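Local coordinates for plu4264 (Photorhabdus luminescens subsp. laumondii, PDB 4MV2), which is a nickel-binding cupin of unknown function, possibly an enzyme, that forms a two-subunit assembly, at residues M2-M8 / S22-E28; G35-V41 / F100-W106; N64-N70 / S88-N94. One frame throughout, in Å; residues are numbered along the deposited sequence.

Contact 1 of 3, residues M2-M8 / S22-E28; sequences MNIIRKM and SRLLPWE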
loop_
_atom_site.group_PDB
_atom_site.type_symbol
_atom_site.label_atom_id
_atom_site.label_comp_id
_atom_site.label_asym_id
_atom_site.label_seq_id
_atom_site.Cartn_x
_atom_site.Cartn_y
_atom_site.Cartn_z
HETATM N N MSE A 2 -10.361 6.182 17.146
HETATM C CA MSE A 2 -10.135 5.177 16.112
HETATM C C MSE A 2 -9.105 4.117 16.516
HETATM O O MSE A 2 -8.132 4.409 17.231
HETATM C CB MSE A 2 -9.803 5.808 14.730
HETATM C CG MSE A 2 -8.624 6.800 14.572
HETATM SE SE MSE A 2 -7.766 6.847 12.766
HETATM C CE MSE A 2 -6.004 6.780 13.578
ATOM N N ASN A 3 -9.364 2.874 16.091
ATOM C CA ASN A 3 -8.392 1.800 16.214
ATOM C C ASN A 3 -7.152 2.139 15.452
ATOM O O ASN A 3 -7.206 2.560 14.280
ATOM C CB ASN A 3 -8.956 0.509 15.644
ATOM C CG ASN A 3 -10.047 -0.056 16.498
ATOM O OD1 ASN A 3 -10.183 0.313 17.666
ATOM N ND2 ASN A 3 -10.855 -0.931 15.921
ATOM N N ILE A 4 -6.014 1.942 16.096
ATOM C CA ILE A 4 -4.719 2.203 15.482
ATOM C C ILE A 4 -4.250 1.021 14.650
ATOM O O ILE A 4 -3.668 1.204 13.595
ATOM C CB ILE A 4 -3.666 2.533 16.598
ATOM C CG1 ILE A 4 -3.991 3.878 17.259
ATOM C CG2 ILE A 4 -2.255 2.494 16.047
ATOM C CD1 ILE A 4 -4.667 4.898 16.339
ATOM N N ILE A 5 -4.502 -0.185 15.130
ATOM C CA ILE A 5 -4.016 -1.374 14.470
ATOM C C ILE A 5 -5.181 -2.239 14.081
ATOM O O ILE A 5 -6.166 -2.351 14.800
ATOM C CB ILE A 5 -3.065 -2.198 15.384
ATOM C CG1 ILE A 5 -2.468 -3.380 14.606
ATOM C CG2 ILE A 5 -3.756 -2.711 16.608
ATOM C CD1 ILE A 5 -1.301 -4.101 15.315
ATOM N N ARG A 6 -5.065 -2.825 12.903
ATOM C CA ARG A 6 -5.896 -3.938 12.496
ATOM C C ARG A 6 -4.967 -5.124 12.265
ATOM O O ARG A 6 -4.141 -5.124 11.359
ATOM C CB ARG A 6 -6.692 -3.649 11.232
ATOM C CG ARG A 6 -7.624 -4.795 10.867
ATOM C CD ARG A 6 -8.151 -4.683 9.475
ATOM N NE ARG A 6 -9.170 -3.663 9.397
ATOM C CZ ARG A 6 -9.588 -3.114 8.273
ATOM N NH1 ARG A 6 -10.543 -2.212 8.341
ATOM N NH2 ARG A 6 -9.055 -3.457 7.104
ATOM N N LYS A 7 -5.092 -6.124 13.121
ATOM C CA LYS A 7 -4.361 -7.369 12.958
ATOM C C LYS A 7 -5.010 -8.175 11.857
ATOM O O LYS A 7 -6.235 -8.283 11.773
ATOM C CB LYS A 7 -4.423 -8.160 14.268
ATOM C CG LYS A 7 -3.791 -7.469 15.449
ATOM C CD LYS A 7 -2.301 -7.334 15.293
ATOM C CE LYS A 7 -1.575 -8.668 15.319
ATOM N NZ LYS A 7 -0.070 -8.470 15.261
HETATM N N MSE A 8 -4.199 -8.708 10.965
HETATM C CA MSE A 8 -4.770 -9.492 9.889
HETATM C C MSE A 8 -5.366 -10.784 10.388
HETATM O O MSE A 8 -4.713 -11.535 11.107
HETATM C CB MSE A 8 -3.725 -9.802 8.847
HETATM C CG MSE A 8 -4.185 -10.700 7.708
HETATM SE SE MSE A 8 -5.675 -9.984 6.644
HETATM C CE MSE A 8 -4.573 -8.736 5.619
ATOM N N SER A 22 -8.960 -8.467 1.777
ATOM C CA SER A 22 -9.211 -7.778 3.044
ATOM C C SER A 22 -9.206 -6.301 2.738
ATOM O O SER A 22 -8.159 -5.685 2.580
ATOM C CB SER A 22 -8.149 -8.130 4.086
ATOM O OG SER A 22 -8.380 -7.460 5.312
ATOM N N ARG A 23 -10.409 -5.741 2.658
ATOM C CA ARG A 23 -10.559 -4.314 2.313
ATOM C C ARG A 23 -10.122 -3.430 3.461
ATOM O O ARG A 23 -10.447 -3.706 4.610
ATOM C CB ARG A 23 -11.988 -3.978 1.913
ATOM C CG ARG A 23 -12.307 -4.465 0.502
ATOM C CD ARG A 23 -13.706 -4.136 0.087
ATOM N NE ARG A 23 -14.008 -4.596 -1.258
ATOM C CZ ARG A 23 -14.281 -3.804 -2.285
ATOM N NH1 ARG A 23 -14.274 -2.484 -2.147
ATOM N NH2 ARG A 23 -14.570 -4.358 -3.457
ATOM N N LEU A 24 -9.461 -2.333 3.130
ATOM C CA LEU A 24 -9.104 -1.302 4.108
ATOM C C LEU A 24 -10.318 -0.709 4.805
ATOM O O LEU A 24 -10.355 -0.555 6.033
ATOM C CB LEU A 24 -8.339 -0.202 3.383
ATOM C CG LEU A 24 -7.866 0.959 4.251
ATOM C CD1 LEU A 24 -6.831 0.482 5.279
ATOM C CD2 LEU A 24 -7.313 2.034 3.355
ATOM N N LEU A 25 -11.314 -0.374 3.999
ATOM C CA LEU A 25 -12.501 0.350 4.460
ATOM C C LEU A 25 -13.676 -0.598 4.548
ATOM O O LEU A 25 -13.763 -1.540 3.769
ATOM C CB LEU A 25 -12.853 1.479 3.488
ATOM C CG LEU A 25 -11.727 2.466 3.214
ATOM C CD1 LEU A 25 -12.113 3.437 2.113
ATOM C CD2 LEU A 25 -11.311 3.183 4.492
ATOM N N PRO A 26 -14.595 -0.366 5.484
ATOM C CA PRO A 26 -14.581 0.760 6.433
ATOM C C PRO A 26 -13.578 0.570 7.575
ATOM O O PRO A 26 -13.237 -0.540 7.942
ATOM C CB PRO A 26 -16.022 0.779 6.981
ATOM C CG PRO A 26 -16.471 -0.616 6.853
ATOM C CD PRO A 26 -15.842 -1.148 5.591
ATOM N N TRP A 27 -13.164 1.685 8.151
ATOM C CA TRP A 27 -12.283 1.703 9.298
ATOM C C TRP A 27 -12.707 2.947 10.055
ATOM O O TRP A 27 -12.450 4.056 9.610
ATOM C CB TRP A 27 -10.825 1.777 8.842
ATOM C CG TRP A 27 -9.814 1.679 9.931
ATOM C CD1 TRP A 27 -9.858 2.247 11.172
ATOM C CD2 TRP A 27 -8.604 0.932 9.880
ATOM N NE1 TRP A 27 -8.738 1.911 11.894
ATOM C CE2 TRP A 27 -7.947 1.105 11.119
ATOM C CE3 TRP A 27 -7.998 0.151 8.895
ATOM C CZ2 TRP A 27 -6.720 0.515 11.391
ATOM C CZ3 TRP A 27 -6.782 -0.410 9.162
ATOM C CH2 TRP A 27 -6.163 -0.243 10.406
ATOM N N GLU A 28 -13.389 2.763 11.173
ATOM C CA GLU A 28 -13.993 3.901 11.835
ATOM C C GLU A 28 -12.914 4.886 12.257
ATOM O O GLU A 28 -11.911 4.498 12.867
ATOM C CB GLU A 28 -14.795 3.454 13.045
ATOM C CG GLU A 28 -15.544 4.604 13.705
ATOM C CD GLU A 28 -16.466 4.155 14.798
ATOM O OE1 GLU A 28 -16.431 2.955 15.159
ATOM O OE2 GLU A 28 -17.224 5.009 15.298
HETATM O O HOH W 1 -11.582 2.286 14.340
HETATM O O HOH W 2 -6.729 -5.286 6.407
#

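Contact 2 of 3, residues G35-V41 / F100-W106; sequences GGAWCIV and FHFYTIW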
loop_
_atom_site.group_PDB
_atom_site.type_symbol
_atom_site.label_atom_id
_atom_site.label_comp_id
_atom_site.label_asym_id
_atom_site.label_seq_id
_atom_site.Cartn_x
_atom_site.Cartn_y
_atom_site.Cartn_z
ATOM N N GLY A 35 -9.171 4.043 -1.587
ATOM C CA GLY A 35 -9.573 2.774 -1.043
ATOM C C GLY A 35 -8.414 1.801 -1.203
ATOM O O GLY A 35 -7.466 2.049 -1.931
ATOM N N GLY A 36 -8.500 0.665 -0.519
ATOM C CA GLY A 36 -7.429 -0.331 -0.614
ATOM C C GLY A 36 -7.884 -1.717 -0.252
ATOM O O GLY A 36 -8.917 -1.907 0.357
ATOM N N ALA A 37 -7.067 -2.688 -0.624
ATOM C CA ALA A 37 -7.291 -4.062 -0.187
ATOM C C ALA A 37 -6.024 -4.878 -0.284
ATOM O O ALA A 37 -5.260 -4.757 -1.224
ATOM C CB ALA A 37 -8.364 -4.721 -1.000
ATOM N N TRP A 38 -5.847 -5.743 0.702
ATOM C CA TRP A 38 -4.846 -6.812 0.614
ATOM C C TRP A 38 -5.508 -7.978 -0.127
ATOM O O TRP A 38 -6.551 -8.476 0.302
ATOM C CB TRP A 38 -4.412 -7.285 2.010
ATOM C CG TRP A 38 -3.247 -8.243 2.022
ATOM C CD1 TRP A 38 -3.188 -9.506 1.462
ATOM C CD2 TRP A 38 -1.980 -8.023 2.630
ATOM N NE1 TRP A 38 -1.966 -10.062 1.709
ATOM C CE2 TRP A 38 -1.201 -9.170 2.405
ATOM C CE3 TRP A 38 -1.430 -6.956 3.342
ATOM C CZ2 TRP A 38 0.088 -9.293 2.886
ATOM C CZ3 TRP A 38 -0.159 -7.057 3.806
ATOM C CH2 TRP A 38 0.600 -8.227 3.593
ATOM N N CYS A 39 -4.872 -8.444 -1.199
ATOM C CA CYS A 39 -5.443 -9.467 -2.064
ATOM C C CYS A 39 -4.501 -10.651 -2.197
ATOM O O CYS A 39 -3.284 -10.499 -2.290
ATOM C CB CYS A 39 -5.638 -8.880 -3.454
ATOM S SG CYS A 39 -6.805 -7.493 -3.509
ATOM N N ILE A 40 -5.104 -11.824 -2.231
ATOM C CA ILE A 40 -4.383 -13.070 -2.453
ATOM C C ILE A 40 -5.024 -13.815 -3.587
ATOM O O ILE A 40 -6.229 -14.115 -3.577
ATOM C CB ILE A 40 -4.342 -14.003 -1.216
ATOM C CG1 ILE A 40 -3.783 -13.299 0.007
ATOM C CG2 ILE A 40 -3.496 -15.235 -1.574
ATOM C CD1 ILE A 40 -3.899 -14.134 1.284
ATOM N N VAL A 41 -4.208 -14.080 -4.599
ATOM C CA VAL A 41 -4.597 -14.976 -5.702
ATOM C C VAL A 41 -4.020 -16.336 -5.351
ATOM O O VAL A 41 -2.805 -16.502 -5.260
ATOM C CB VAL A 41 -4.166 -14.466 -7.081
ATOM C CG1 VAL A 41 -4.666 -15.435 -8.173
ATOM C CG2 VAL A 41 -4.700 -13.061 -7.349
ATOM N N PHE A 100 -0.106 -15.750 -4.130
ATOM C CA PHE A 100 0.368 -14.480 -4.662
ATOM C C PHE A 100 -0.343 -13.358 -3.934
ATOM O O PHE A 100 -1.564 -13.289 -3.945
ATOM C CB PHE A 100 0.109 -14.348 -6.151
ATOM C CG PHE A 100 0.527 -13.024 -6.701
ATOM C CD1 PHE A 100 1.880 -12.726 -6.829
ATOM C CD2 PHE A 100 -0.401 -12.047 -7.055
ATOM C CE1 PHE A 100 2.295 -11.523 -7.338
ATOM C CE2 PHE A 100 0.040 -10.837 -7.565
ATOM C CZ PHE A 100 1.367 -10.589 -7.687
ATOM N N HIS A 101 0.428 -12.521 -3.234
ATOM C CA HIS A 101 -0.116 -11.433 -2.447
ATOM C C HIS A 101 0.211 -10.088 -3.079
ATOM O O HIS A 101 1.359 -9.835 -3.477
ATOM C CB HIS A 101 0.515 -11.389 -1.051
ATOM C CG HIS A 101 0.296 -12.583 -0.195
ATOM N ND1 HIS A 101 -0.456 -12.508 0.952
ATOM C CD2 HIS A 101 0.771 -13.857 -0.270
ATOM C CE1 HIS A 101 -0.434 -13.682 1.551
ATOM N NE2 HIS A 101 0.323 -14.511 0.840
ATOM N N PHE A 102 -0.768 -9.190 -3.080
ATOM C CA PHE A 102 -0.518 -7.802 -3.489
ATOM C C PHE A 102 -1.494 -6.908 -2.759
ATOM O O PHE A 102 -2.552 -7.364 -2.326
ATOM C CB PHE A 102 -0.630 -7.644 -5.029
ATOM C CG PHE A 102 -2.001 -7.850 -5.597
ATOM C CD1 PHE A 102 -2.483 -9.112 -5.866
ATOM C CD2 PHE A 102 -2.777 -6.758 -5.966
ATOM C CE1 PHE A 102 -3.726 -9.280 -6.436
ATOM C CE2 PHE A 102 -3.998 -6.942 -6.508
ATOM C CZ PHE A 102 -4.463 -8.211 -6.754
ATOM N N TYR A 103 -1.148 -5.628 -2.635
ATOM C CA TYR A 103 -2.035 -4.617 -2.100
ATOM C C TYR A 103 -2.465 -3.742 -3.251
ATOM O O TYR A 103 -1.650 -3.327 -4.044
ATOM C CB TYR A 103 -1.341 -3.788 -0.978
ATOM C CG TYR A 103 -2.346 -3.244 0.004
ATOM C CD1 TYR A 103 -2.714 -3.965 1.105
ATOM C CD2 TYR A 103 -3.003 -2.033 -0.212
ATOM C CE1 TYR A 103 -3.717 -3.536 1.994
ATOM C CE2 TYR A 103 -3.986 -1.589 0.640
ATOM C CZ TYR A 103 -4.372 -2.354 1.721
ATOM O OH TYR A 103 -5.374 -1.891 2.518
ATOM N N THR A 104 -3.755 -3.477 -3.345
ATOM C CA THR A 104 -4.262 -2.531 -4.339
ATOM C C THR A 104 -4.760 -1.283 -3.625
ATOM O O THR A 104 -5.356 -1.345 -2.569
ATOM C CB THR A 104 -5.343 -3.104 -5.239
ATOM O OG1 THR A 104 -5.760 -2.060 -6.087
ATOM C CG2 THR A 104 -6.517 -3.676 -4.486
ATOM N N ILE A 105 -4.446 -0.146 -4.220
ATOM C CA ILE A 105 -4.933 1.156 -3.809
ATOM C C ILE A 105 -5.606 1.784 -5.019
ATOM O O ILE A 105 -5.026 1.845 -6.076
ATOM C CB ILE A 105 -3.789 2.058 -3.288
ATOM C CG1 ILE A 105 -3.127 1.410 -2.069
ATOM C CG2 ILE A 105 -4.318 3.454 -2.975
ATOM C CD1 ILE A 105 -1.910 2.137 -1.579
ATOM N N TRP A 106 -6.825 2.279 -4.840
ATOM C CA TRP A 106 -7.589 2.888 -5.934
ATOM C C TRP A 106 -8.142 4.234 -5.488
ATOM O O TRP A 106 -8.364 4.465 -4.305
ATOM C CB TRP A 106 -8.691 1.942 -6.420
ATOM C CG TRP A 106 -9.773 1.647 -5.447
ATOM C CD1 TRP A 106 -10.929 2.334 -5.291
ATOM C CD2 TRP A 106 -9.837 0.553 -4.527
ATOM N NE1 TRP A 106 -11.691 1.771 -4.328
ATOM C CE2 TRP A 106 -11.058 0.658 -3.852
ATOM C CE3 TRP A 106 -8.987 -0.509 -4.220
ATOM C CZ2 TRP A 106 -11.452 -0.240 -2.881
ATOM C CZ3 TRP A 106 -9.379 -1.395 -3.255
ATOM C CH2 TRP A 106 -10.604 -1.254 -2.592
#

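Contact 3 of 3, residues N64-N70 / S88-N94; sequences NAIIRIN and SEHHVIN. With NI (nickel (II) ion), chain C.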
loop_
_atom_site.group_PDB
_atom_site.type_symbol
_atom_site.label_atom_id
_atom_site.label_comp_id
_atom_site.label_asym_id
_atom_site.label_seq_id
_atom_site.Cartn_x
_atom_site.Cartn_y
_atom_site.Cartn_z
ATOM N N ASN A 64 4.685 -14.903 -7.104
ATOM C CA ASN A 64 4.899 -14.608 -8.509
ATOM C C ASN A 64 3.595 -14.696 -9.233
ATOM O O ASN A 64 2.818 -15.599 -8.990
ATOM C CB ASN A 64 5.879 -15.633 -9.110
ATOM C CG ASN A 64 7.233 -15.530 -8.484
ATOM O OD1 ASN A 64 7.543 -16.203 -7.491
ATOM N ND2 ASN A 64 8.031 -14.636 -9.003
ATOM N N ALA A 65 3.399 -13.798 -10.181
ATOM C CA ALA A 65 2.201 -13.817 -11.000
ATOM C C ALA A 65 2.458 -13.117 -12.303
ATOM O O ALA A 65 3.495 -12.490 -12.475
ATOM C CB ALA A 65 1.031 -13.187 -10.265
ATOM N N ILE A 66 1.474 -13.216 -13.185
ATOM C CA ILE A 66 1.405 -12.408 -14.393
ATOM C C ILE A 66 0.269 -11.416 -14.239
ATOM O O ILE A 66 -0.846 -11.824 -13.957
ATOM C CB ILE A 66 1.121 -13.279 -15.611
ATOM C CG1 ILE A 66 2.256 -14.275 -15.803
ATOM C CG2 ILE A 66 0.964 -12.427 -16.850
ATOM C CD1 ILE A 66 1.905 -15.358 -16.804
ATOM N N ILE A 67 0.547 -10.135 -14.451
ATOM C CA ILE A 67 -0.530 -9.157 -14.520
ATOM C C ILE A 67 -0.801 -8.955 -16.006
ATOM O O ILE A 67 0.059 -8.475 -16.728
ATOM C CB ILE A 67 -0.210 -7.818 -13.848
ATOM C CG1 ILE A 67 0.467 -8.007 -12.486
ATOM C CG2 ILE A 67 -1.474 -7.003 -13.745
ATOM C CD1 ILE A 67 -0.361 -8.725 -11.478
ATOM N N ARG A 68 -1.995 -9.320 -16.460
ATOM C CA ARG A 68 -2.375 -9.123 -17.851
ATOM C C ARG A 68 -3.185 -7.850 -17.927
ATOM O O ARG A 68 -4.237 -7.745 -17.305
ATOM C CB ARG A 68 -3.202 -10.312 -18.336
ATOM C CG ARG A 68 -3.597 -10.183 -19.815
ATOM C CD ARG A 68 -4.045 -11.485 -20.418
ATOM N NE ARG A 68 -2.917 -12.408 -20.530
ATOM C CZ ARG A 68 -3.023 -13.695 -20.839
ATOM N NH1 ARG A 68 -4.209 -14.260 -21.009
ATOM N NH2 ARG A 68 -1.931 -14.438 -20.922
ATOM N N ILE A 69 -2.675 -6.892 -18.690
ATOM C CA ILE A 69 -3.298 -5.580 -18.843
ATOM C C ILE A 69 -3.520 -5.376 -20.334
ATOM O O ILE A 69 -2.571 -5.261 -21.103
ATOM C CB ILE A 69 -2.417 -4.448 -18.246
ATOM C CG1 ILE A 69 -2.138 -4.724 -16.765
ATOM C CG2 ILE A 69 -3.080 -3.080 -18.448
ATOM C CD1 ILE A 69 -1.173 -3.755 -16.137
ATOM N N ASN A 70 -4.785 -5.375 -20.734
ATOM C CA ASN A 70 -5.144 -5.332 -22.143
ATOM C C ASN A 70 -4.309 -6.311 -22.931
ATOM O O ASN A 70 -3.659 -5.946 -23.931
ATOM C CB ASN A 70 -4.957 -3.934 -22.713
ATOM C CG ASN A 70 -5.896 -2.924 -22.090
ATOM O OD1 ASN A 70 -6.986 -3.261 -21.629
ATOM N ND2 ASN A 70 -5.478 -1.670 -22.084
ATOM N N SER A 88 -8.412 0.202 -18.510
ATOM C CA SER A 88 -7.792 -1.003 -19.066
ATOM C C SER A 88 -8.416 -2.227 -18.415
ATOM O O SER A 88 -8.746 -2.191 -17.228
ATOM C CB SER A 88 -6.298 -1.003 -18.787
ATOM O OG SER A 88 -6.004 -1.127 -17.392
ATOM N N GLU A 89 -8.540 -3.307 -19.179
ATOM C CA GLU A 89 -8.932 -4.600 -18.650
ATOM C C GLU A 89 -7.742 -5.243 -17.978
ATOM O O GLU A 89 -6.654 -5.309 -18.541
ATOM C CB GLU A 89 -9.448 -5.512 -19.754
ATOM C CG GLU A 89 -10.667 -4.970 -20.497
ATOM C CD GLU A 89 -11.985 -5.027 -19.696
ATOM O OE1 GLU A 89 -12.115 -5.891 -18.789
ATOM O OE2 GLU A 89 -12.905 -4.216 -20.011
ATOM N N HIS A 90 -7.949 -5.716 -16.764
ATOM C CA HIS A 90 -6.854 -6.264 -16.000
ATOM C C HIS A 90 -7.297 -7.393 -15.170
ATOM O O HIS A 90 -8.430 -7.384 -14.663
ATOM C CB HIS A 90 -6.173 -5.208 -15.095
ATOM C CG HIS A 90 -7.114 -4.380 -14.247
ATOM N ND1 HIS A 90 -7.904 -3.375 -14.773
ATOM C CD2 HIS A 90 -7.332 -4.363 -12.904
ATOM C CE1 HIS A 90 -8.598 -2.806 -13.799
ATOM N NE2 HIS A 90 -8.262 -3.374 -12.652
ATOM N N HIS A 91 -6.414 -8.382 -15.068
ATOM C CA HIS A 91 -6.524 -9.444 -14.060
ATOM C C HIS A 91 -5.137 -10.053 -13.739
ATOM O O HIS A 91 -4.113 -9.707 -14.365
ATOM C CB HIS A 91 -7.556 -10.512 -14.493
ATOM C CG HIS A 91 -7.119 -11.446 -15.585
ATOM N ND1 HIS A 91 -7.144 -11.110 -16.929
ATOM C CD2 HIS A 91 -6.729 -12.741 -15.529
ATOM C CE1 HIS A 91 -6.791 -12.159 -17.645
ATOM N NE2 HIS A 91 -6.506 -13.154 -16.821
ATOM N N VAL A 92 -5.138 -10.933 -12.750
ATOM C CA VAL A 92 -3.931 -11.500 -12.184
ATOM C C VAL A 92 -3.958 -13.008 -12.380
ATOM O O VAL A 92 -4.963 -13.651 -12.108
ATOM C CB VAL A 92 -3.843 -11.169 -10.696
ATOM C CG1 VAL A 92 -2.533 -11.665 -10.105
ATOM C CG2 VAL A 92 -3.958 -9.644 -10.486
ATOM N N ILE A 93 -2.850 -13.547 -12.877
ATOM C CA ILE A 93 -2.720 -14.979 -13.164
ATOM C C ILE A 93 -1.640 -15.546 -12.301
ATOM O O ILE A 93 -0.483 -15.143 -12.397
ATOM C CB ILE A 93 -2.357 -15.218 -14.663
ATOM C CG1 ILE A 93 -3.441 -14.644 -15.572
ATOM C CG2 ILE A 93 -2.106 -16.719 -14.922
ATOM C CD1 ILE A 93 -2.950 -14.400 -17.000
ATOM N N ASN A 94 -2.012 -16.478 -11.424
ATOM C CA ASN A 94 -1.037 -17.148 -10.575
ATOM C C ASN A 94 -0.910 -18.608 -10.969
ATOM O O ASN A 94 -1.702 -19.438 -10.515
ATOM C CB ASN A 94 -1.399 -17.077 -9.091
ATOM C CG ASN A 94 -0.329 -17.692 -8.184
ATOM O OD1 ASN A 94 0.748 -18.076 -8.623
ATOM N ND2 ASN A 94 -0.665 -17.839 -6.912
HETATM NI NI NI C . -9.223 -2.939 -10.767
HETATM O O HOH W 3 -6.817 -8.662 -18.384
HETATM O O HOH W 4 -8.298 -4.449 -9.684
HETATM O O HOH W 5 -10.176 -2.601 -8.843
#

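Contact 1 of 3, residues M2-M8 / S22-E28
Arg-6 NH2 is gripped by several groups: it donates to Arg-23 O at 2.9 Å, to a water shared with Ser-22 OG, and only weakly to Leu-24 O at 3.4 Å. Arg-6 NH1 donates to Leu-24 O at 2.8 Å from above the carbonyl plane, and none of the bonds to carbonyls is straight. With CG anti to the backbone N (chi1 -176°) and a bend at chi3, the chain of Arg-6 runs past the indole of Trp-27 in the opposite direction, guanidinium and indole planes 30° apart. Trp-27 CE3 consequently lies under one guanidinium face, 3.5 Å from Arg-6 NH1, while Arg-6 CB rests 3.5 Å from Trp-27 CH2. The contact thus sews the N-terminal arm to the end of strand 19-23 and the turn after it, on the surface of the cupin fold; Ile-5 and Arg-6 also pair with a strand of the second subunit, carrying the sheet across the interface. Trp-27 NE1 donates to Asn-3 O at 2.9 Å, the acceptor close to the indole plane. A second water joins Asn-3 N to Glu-28 O, and SE of selenomethionine Met-8 packs 3.9 Å from Ser-22 OG.

Contact 2 of 3, residues G35-V41 / F100-W106
Trp-38 NE1 donates to His-101 ND1 across 3.0 Å, each partner lying in the ring plane of the other although the two planes stand 87° apart. The bond meets both rims and makes ND1 the acceptor. Ile-40 lies alongside the imidazole, its CG1 over one face at 3.9 Å from the ring centroid, so the histidine is held at rim and face together. On the same side of the sheet the ring of Tyr-103 lies flat over the opposing backbone, with Ala-37 O beneath its centre, and its CE1 approaches Trp-38 CB to 3.8 Å.

The other side carries Cys-39 and Phe-102. Phe-102 CG sits between its backbone N and carbonyl carbon (chi1 67°), which turns the ring across the neighbouring strand; Cys-39 CB then packs over its face, 3.7 Å from the centroid, and SG stands obliquely to it. Further along, the Trp-106 indole lies over the backbone of Gly-35 and Gly-36, with Gly-35 CA 4.0 Å from the centroid of its five-membered ring.

These side chains are set in register by paired antiparallel backbone bonds from Gly-35 with Trp-106 to Val-41 with Phe-100. Val-60, Lys-78 and Leu-81 of the second subunit pack on Trp-38, His-101 and Tyr-103. Trp-10 meets Trp-38 edge-to-face, Phe-58 meets Phe-102, and Thr-104 OG1 is hydrogen-bonded to OE2 of the nickel ligand Glu-56. The Cys-39, Phe-102 and Thr-104 face turns to the nickel side, neighbouring antiparallel strands bordering a metal site as in the cupin beta-barrel.

Contact 3 of 3, residues N64-N70 / S88-N94
Ile-93 CD1 sits over the centre of the Arg-68 guanidinium, 3.9 Å from CZ, so the methyl covers the flat face of the cationic group. The arginine chain, bent at chi3, also runs beside His-91, with CD 4.0 Å from His-91 CE1 and the guanidinium nearly perpendicular to the imidazole. Its NE is held by a salt bridge to Asp-73. On this face Ile-66 and Ile-93 abut through their CB atoms, and a water spans Arg-68 O and His-91 ND1.

Strands 64-69 and 90-94 form an antiparallel pair within the smaller sheet of the cupin barrel, and their opposite face looks inward. There Ile-67 CD1 rests against both methyls of Val-92, which lies alongside it, 3.8 Å from CG2, and Ala-65 CB nests against CG1 at 3.9 Å. Farther along that face His-90, its CG set between backbone N and carbonyl carbon (chi1 49°), swings its ring away from strand 64-69 to bind nickel through NE2 at 2.2 Å. His-50, His-52, Glu-56 and two waters complete the coordination, while His-90 ND1 donates to Ser-88 O at 2.9 Å and so fixes the ring's rotation. At the turn end, Asn-70 OD1 accepts from Glu-89 N, and its ND2 fits against Ser-88 CB at 3.5 Å.

The three contacts show how chemistry follows place in one small barrel. Contact 2 is the core, its centre about 3 Å from that of the chain, and relies on strand pairing and ring packing. Contact 1 lies at the surface, where a guanidinium, carbonyls and waters do most of the work; both it and contact 2 touch the second subunit, and the two join because strands 19-23 and 35-41 are neighbours in one sheet. Contact 3, partly buried, belongs to the other sheet and has aliphatic packing on both faces, with Arg-68 and His-91 on the outer one and a metal ligand on the inner. It touches contact 2 where Asn-94 meets Val-41 and Phe-100, whereas contacts 1 and 3 lie on opposite sides of the chain's centre without touching.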